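Local coordinates for protein PKS (Streptomyces albus, PDB 4OQJ) that probably catalyses the condensation of carrier-bound acyl units as a ketosynthase domain of the oxazolomycin polyketide synthase, at residues Leu102-Arg108 / Val138-Tyr143; Lys169-Thr174 / Ser186-Asn190. One frame throughout, in Å; residues are numbered along the deposited sequence.

Contact 1. Residues Leu102-Arg108 / Val138-Tyr143; sequences LIDPQQR and VGLNTY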
loop_
_atom_site.group_PDB
_atom_site.type_symbol
_atom_site.label_atom_id
_atom_site.label_comp_id
_atom_site.label_asym_id
_atom_site.label_seq_id
_atom_site.Cartn_x
_atom_site.Cartn_y
_atom_site.Cartn_z
ATOM N N LEU A 102 -6.582 -11.123 22.769
ATOM C CA LEU A 102 -5.279 -10.671 22.300
ATOM C C LEU A 102 -5.363 -9.696 21.113
ATOM O O LEU A 102 -4.524 -8.806 20.986
ATOM C CB LEU A 102 -4.418 -11.866 21.908
ATOM C CG LEU A 102 -3.843 -12.715 23.048
ATOM C CD1 LEU A 102 -2.947 -13.793 22.475
ATOM C CD2 LEU A 102 -3.062 -11.874 24.051
ATOM N N ILE A 103 -6.362 -9.862 20.251
ATOM C CA ILE A 103 -6.440 -9.058 19.033
ATOM C C ILE A 103 -6.761 -7.599 19.350
ATOM O O ILE A 103 -7.699 -7.293 20.093
ATOM C CB ILE A 103 -7.501 -9.605 18.047
ATOM C CG1 ILE A 103 -7.166 -11.031 17.638
ATOM C CG2 ILE A 103 -7.557 -8.742 16.779
ATOM C CD1 ILE A 103 -8.284 -11.751 16.847
ATOM N N ASP A 104 -5.947 -6.712 18.791
ATOM C CA ASP A 104 -6.178 -5.279 18.845
ATOM C C ASP A 104 -7.649 -4.981 18.508
ATOM O O ASP A 104 -8.147 -5.418 17.481
ATOM C CB ASP A 104 -5.213 -4.579 17.875
ATOM C CG ASP A 104 -5.390 -3.049 17.807
ATOM O OD1 ASP A 104 -6.174 -2.467 18.578
ATOM O OD2 ASP A 104 -4.706 -2.423 16.960
ATOM N N PRO A 105 -8.351 -4.251 19.388
ATOM C CA PRO A 105 -9.726 -3.846 19.064
ATOM C C PRO A 105 -9.861 -3.145 17.708
ATOM O O PRO A 105 -10.902 -3.258 17.082
ATOM C CB PRO A 105 -10.088 -2.868 20.185
ATOM C CG PRO A 105 -9.170 -3.197 21.301
ATOM C CD PRO A 105 -7.913 -3.734 20.697
ATOM N N GLN A 106 -8.838 -2.433 17.260
ATOM C CA GLN A 106 -8.919 -1.800 15.948
ATOM C C GLN A 106 -9.128 -2.838 14.840
ATOM O O GLN A 106 -9.870 -2.587 13.888
ATOM C CB GLN A 106 -7.659 -0.981 15.674
ATOM C CG GLN A 106 -7.440 0.146 16.674
ATOM C CD GLN A 106 -6.207 0.955 16.355
ATOM O OE1 GLN A 106 -6.287 2.154 16.095
ATOM N NE2 GLN A 106 -5.053 0.296 16.364
ATOM N N GLN A 107 -8.475 -3.995 14.967
ATOM C CA GLN A 107 -8.563 -5.055 13.955
ATOM C C GLN A 107 -9.879 -5.803 14.083
ATOM O O GLN A 107 -10.467 -6.194 13.082
ATOM C CB GLN A 107 -7.378 -6.031 14.074
ATOM C CG GLN A 107 -6.047 -5.348 13.795
ATOM C CD GLN A 107 -4.906 -6.284 13.459
ATOM O OE1 GLN A 107 -5.104 -7.393 12.950
ATOM N NE2 GLN A 107 -3.687 -5.821 13.713
ATOM N N ARG A 108 -10.353 -5.987 15.316
ATOM C CA ARG A 108 -11.665 -6.592 15.530
ATOM C C ARG A 108 -12.770 -5.734 14.952
ATOM O O ARG A 108 -13.662 -6.228 14.261
ATOM C CB ARG A 108 -11.933 -6.811 17.017
ATOM C CG ARG A 108 -11.150 -7.977 17.621
ATOM C CD ARG A 108 -11.504 -8.123 19.062
ATOM N NE ARG A 108 -10.504 -7.635 20.009
ATOM C CZ ARG A 108 -10.793 -7.103 21.196
ATOM N NH1 ARG A 108 -12.055 -6.875 21.555
ATOM N NH2 ARG A 108 -9.819 -6.788 22.034
ATOM N N VAL A 138 -4.676 0.602 10.339
ATOM C CA VAL A 138 -5.119 0.927 11.680
ATOM C C VAL A 138 -4.134 1.881 12.316
ATOM O O VAL A 138 -2.988 2.023 11.884
ATOM C CB VAL A 138 -5.284 -0.332 12.565
ATOM C CG1 VAL A 138 -6.375 -1.252 11.984
ATOM C CG2 VAL A 138 -3.974 -1.077 12.693
ATOM N N GLY A 139 -4.594 2.540 13.362
ATOM C CA GLY A 139 -3.791 3.524 14.056
ATOM C C GLY A 139 -2.803 2.884 14.994
ATOM O O GLY A 139 -2.701 1.670 15.064
ATOM N N LEU A 140 -2.050 3.731 15.681
ATOM C CA LEU A 140 -1.104 3.304 16.690
ATOM C C LEU A 140 -1.751 2.271 17.602
ATOM O O LEU A 140 -2.844 2.507 18.108
ATOM C CB LEU A 140 -0.639 4.506 17.513
ATOM C CG LEU A 140 0.259 4.198 18.708
ATOM C CD1 LEU A 140 1.629 3.661 18.252
ATOM C CD2 LEU A 140 0.430 5.457 19.558
ATOM N N ASN A 141 -1.093 1.138 17.812
ATOM C CA ASN A 141 -1.700 0.089 18.632
ATOM C C ASN A 141 -1.407 0.349 20.105
ATOM O O ASN A 141 -0.436 -0.155 20.658
ATOM C CB ASN A 141 -1.206 -1.300 18.219
ATOM C CG ASN A 141 -2.015 -2.405 18.857
ATOM O OD1 ASN A 141 -2.838 -2.150 19.737
ATOM N ND2 ASN A 141 -1.792 -3.634 18.424
ATOM N N THR A 142 -2.247 1.157 20.742
ATOM C CA THR A 142 -2.062 1.454 22.154
ATOM C C THR A 142 -2.561 0.288 23.018
ATOM O O THR A 142 -2.249 0.219 24.198
ATOM C CB THR A 142 -2.780 2.765 22.558
ATOM O OG1 THR A 142 -4.119 2.776 22.040
ATOM C CG2 THR A 142 -2.012 3.992 21.998
ATOM N N TYR A 143 -3.336 -0.624 22.429
ATOM C CA TYR A 143 -3.771 -1.844 23.138
ATOM C C TYR A 143 -2.572 -2.723 23.473
ATOM O O TYR A 143 -2.456 -3.244 24.572
ATOM C CB TYR A 143 -4.765 -2.621 22.281
ATOM C CG TYR A 143 -5.522 -3.738 22.967
ATOM C CD1 TYR A 143 -6.574 -3.467 23.832
ATOM C CD2 TYR A 143 -5.225 -5.066 22.701
ATOM C CE1 TYR A 143 -7.288 -4.488 24.426
ATOM C CE2 TYR A 143 -5.938 -6.089 23.286
ATOM C CZ TYR A 143 -6.970 -5.796 24.147
ATOM O OH TYR A 143 -7.689 -6.829 24.724
HETATM O O HOH W 1 -5.270 -0.073 20.018
#

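Contact 2. Residues Lys169-Thr174 / Ser186-Asn190; sequences KDFVAT and SVSTN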
loop_
_atom_site.group_PDB
_atom_site.type_symbol
_atom_site.label_atom_id
_atom_site.label_comp_id
_atom_site.label_asym_id
_atom_site.label_seq_id
_atom_site.Cartn_x
_atom_site.Cartn_y
_atom_site.Cartn_z
ATOM N N LYS A 169 0.504 -4.109 12.702
ATOM C CA LYS A 169 -0.300 -3.445 11.660
ATOM C C LYS A 169 -0.504 -4.325 10.432
ATOM O O LYS A 169 -1.547 -4.265 9.778
ATOM C CB LYS A 169 0.371 -2.135 11.226
ATOM C CG LYS A 169 0.532 -1.129 12.343
ATOM C CD LYS A 169 -0.064 0.227 11.978
ATOM C CE LYS A 169 0.096 1.198 13.127
ATOM N NZ LYS A 169 -0.302 2.573 12.750
ATOM N N ASP A 170 0.515 -5.126 10.137
ATOM C CA ASP A 170 0.555 -6.003 8.967
ATOM C C ASP A 170 -0.636 -6.918 8.849
ATOM O O ASP A 170 -0.902 -7.430 7.763
ATOM C CB ASP A 170 1.785 -6.913 8.987
ATOM C CG ASP A 170 3.070 -6.167 9.105
ATOM O OD1 ASP A 170 3.200 -5.370 10.056
ATOM O OD2 ASP A 170 3.966 -6.386 8.246
ATOM N N PHE A 171 -1.317 -7.181 9.960
ATOM C CA PHE A 171 -2.272 -8.287 9.964
ATOM C C PHE A 171 -3.717 -7.838 9.868
ATOM O O PHE A 171 -4.594 -8.677 9.784
ATOM C CB PHE A 171 -2.025 -9.157 11.202
ATOM C CG PHE A 171 -0.641 -9.732 11.226
ATOM C CD1 PHE A 171 -0.294 -10.771 10.377
ATOM C CD2 PHE A 171 0.343 -9.191 12.037
ATOM C CE1 PHE A 171 1.003 -11.286 10.360
ATOM C CE2 PHE A 171 1.633 -9.701 12.020
ATOM C CZ PHE A 171 1.964 -10.743 11.176
ATOM N N VAL A 172 -3.984 -6.528 9.811
ATOM C CA VAL A 172 -5.384 -6.089 9.763
ATOM C C VAL A 172 -6.039 -6.509 8.450
ATOM O O VAL A 172 -7.156 -7.013 8.460
ATOM C CB VAL A 172 -5.566 -4.559 9.959
ATOM C CG1 VAL A 172 -4.852 -3.708 8.906
ATOM C CG2 VAL A 172 -7.056 -4.194 10.002
ATOM N N ALA A 173 -5.341 -6.330 7.333
ATOM C CA ALA A 173 -5.916 -6.631 6.039
ATOM C C ALA A 173 -5.954 -8.133 5.825
ATOM O O ALA A 173 -6.939 -8.645 5.320
ATOM C CB ALA A 173 -5.135 -5.940 4.907
ATOM N N THR A 174 -4.888 -8.840 6.198
ATOM C CA THR A 174 -4.848 -10.276 5.967
ATOM C C THR A 174 -5.767 -11.083 6.911
ATOM O O THR A 174 -6.308 -12.101 6.507
ATOM C CB THR A 174 -3.419 -10.815 6.102
ATOM O OG1 THR A 174 -2.924 -10.536 7.419
ATOM C CG2 THR A 174 -2.524 -10.182 5.044
ATOM N N SER A 186 -4.270 -8.254 -0.481
ATOM C CA SER A 186 -4.676 -7.842 0.844
ATOM C C SER A 186 -3.482 -7.193 1.515
ATOM O O SER A 186 -2.484 -7.853 1.831
ATOM C CB SER A 186 -5.204 -9.043 1.626
ATOM O OG SER A 186 -6.308 -9.621 0.912
ATOM N N VAL A 187 -3.573 -5.887 1.691
ATOM C CA VAL A 187 -2.409 -5.085 2.003
ATOM C C VAL A 187 -2.722 -4.089 3.114
ATOM O O VAL A 187 -3.717 -3.363 3.050
ATOM C CB VAL A 187 -1.916 -4.318 0.748
ATOM C CG1 VAL A 187 -0.633 -3.534 1.045
ATOM C CG2 VAL A 187 -1.671 -5.288 -0.399
ATOM N N SER A 188 -1.885 -4.060 4.140
ATOM C CA SER A 188 -2.006 -3.008 5.145
ATOM C C SER A 188 -1.235 -1.787 4.669
ATOM O O SER A 188 -0.056 -1.867 4.315
ATOM C CB SER A 188 -1.519 -3.467 6.512
ATOM O OG SER A 188 -2.302 -4.570 6.944
ATOM N N THR A 189 -1.947 -0.670 4.614
ATOM C CA THR A 189 -1.430 0.578 4.073
ATOM C C THR A 189 -1.596 1.655 5.135
ATOM O O THR A 189 -2.678 1.814 5.721
ATOM C CB THR A 189 -2.166 0.968 2.775
ATOM O OG1 THR A 189 -3.437 1.502 3.101
ATOM C CG2 THR A 189 -2.388 -0.247 1.886
ATOM N N ASN A 190 -0.525 2.388 5.397
ATOM C CA ASN A 190 -0.502 3.356 6.481
ATOM C C ASN A 190 0.241 4.636 6.081
ATOM O O ASN A 190 1.396 4.570 5.674
ATOM C CB ASN A 190 0.168 2.732 7.702
ATOM C CG ASN A 190 -0.742 1.787 8.441
ATOM O OD1 ASN A 190 -0.682 0.564 8.259
ATOM N ND2 ASN A 190 -1.611 2.349 9.272
HETATM O O HOH W 2 -2.489 -1.272 9.445
#

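Contact 1. Residues Leu102-Arg108 / Val138-Tyr143
Gln106 reaches out of the first turn of helix 105-121 to Gly139, where strand 132-138 of the thiolase-fold ketosynthase core gives way to a loop leading into helix 142-147. Among the polar contacts, the Gln106 amide meets the Gly139 backbone with both its ends. NE2 donates to Gly139 O at 3.0 Å, approaching from above the carbonyl plane, and Gly139 N returns a weak, bent bond to OE1. The other proton of NE2 goes to the syn lone pair of Asp104 OD2, 2.8 Å away and in the plane of the amide, so the rotation of the amide is fixed from two sides. Asp104 is itself the N-cap of helix 105-121: its OD1 accepts from Gln106 N at 3.0 Å. A water links that same OD1 to Tyr143 N across the contact.

Stacking comes next. The carboxylate of Asp104 lies on the amide of Asn141 with the planes 13° apart, and OD2 of Asp104 is 3.3 Å from CG of Asn141. Asn141 is also an N-cap, with OD1 accepting from Leu144 N and ND2 donating to Asn167 OD1.

Apolar packing centres on Pro105 and Tyr143. With CG of Tyr143 anti to the backbone N (chi1 -168°), the ring swings over the proline, and Pro105 CD makes a CH-pi contact 3.5 Å from the ring centroid. Trp705, near the C-terminal end of the model, meets the ring edge-to-face. Farther along, CG1 of Val138 leans on CB of Gln106 at 3.9 Å.

Beyond the proline, Arg108 grips Ile103 O side-on, through NE at 2.8 Å and NH2 at 2.9 Å, while the Tyr143 hydroxyl at the guanidinium edge bonds to Glu101 O and Ala706 N.

Contact 2. Residues Lys169-Thr174 / Ser186-Asn190
Ser188 faces the N-terminal end of helix 171-180, and its OG donates to Lys169 O at 2.9 Å, 22° off the carbonyl plane. The OG lies anti to its own carbonyl carbon (chi1 -61°), which turns it off the strand toward the Lys169 carbonyl. This is the tight part of the contact. Val172 CG1 presses on the same OG at 3.3 Å, and the methyl of Ala173 rests against the strand backbone, with CB 3.5 Å from Val187 O. With only a methyl on Ala173 and a hydroxymethyl on Ser188 between them, helix and strand come close, the CA atoms of Ala173 and Ser188 being 5.4 Å apart.

Toward Asn190 the packing is looser and a water does part of the work. It donates to Lys169 O, which thereby serves the water as well as the serine hydroxyl, and to Asn190 OD1 at 2.8 Å. The aliphatic part of Lys169 lies across the Asn190 amide, CD to OD1 3.8 Å, while NZ forms salt bridges with Asp168 and Asp170 of the second subunit. At the other end, Thr174 CG2 only grazes Ser186 O, at 4.0 Å.

Ser188 and Asn190 pair antiparallel with a strand of the second subunit. A helix laid over an edge strand whose sheet continues through the partner is the arrangement of the thiolase-fold ketosynthase dimer.

In the fold
From the N terminus, contact 1 comes first: the start of helix 105-121 meets the end of strand 132-138 and the loop beyond it, closing a loop of 29 residues that holds the rest of that helix and most of that strand. Contact 2 follows in series, neither nested nor crossed, and closes a shorter loop of 11 residues, the rest of helix 171-180 and the turn that leads into strand 186-190. The two touch at Val138 O, which lies 2.9 Å from Lys169 NZ, probably a hydrogen bond. Because strands 132-138 and 186-190 are parallel neighbours in the sheet, the pair ties the N-terminal ends of helices 105-121 and 171-180 to that side of the sheet, and both contacts reach the second subunit.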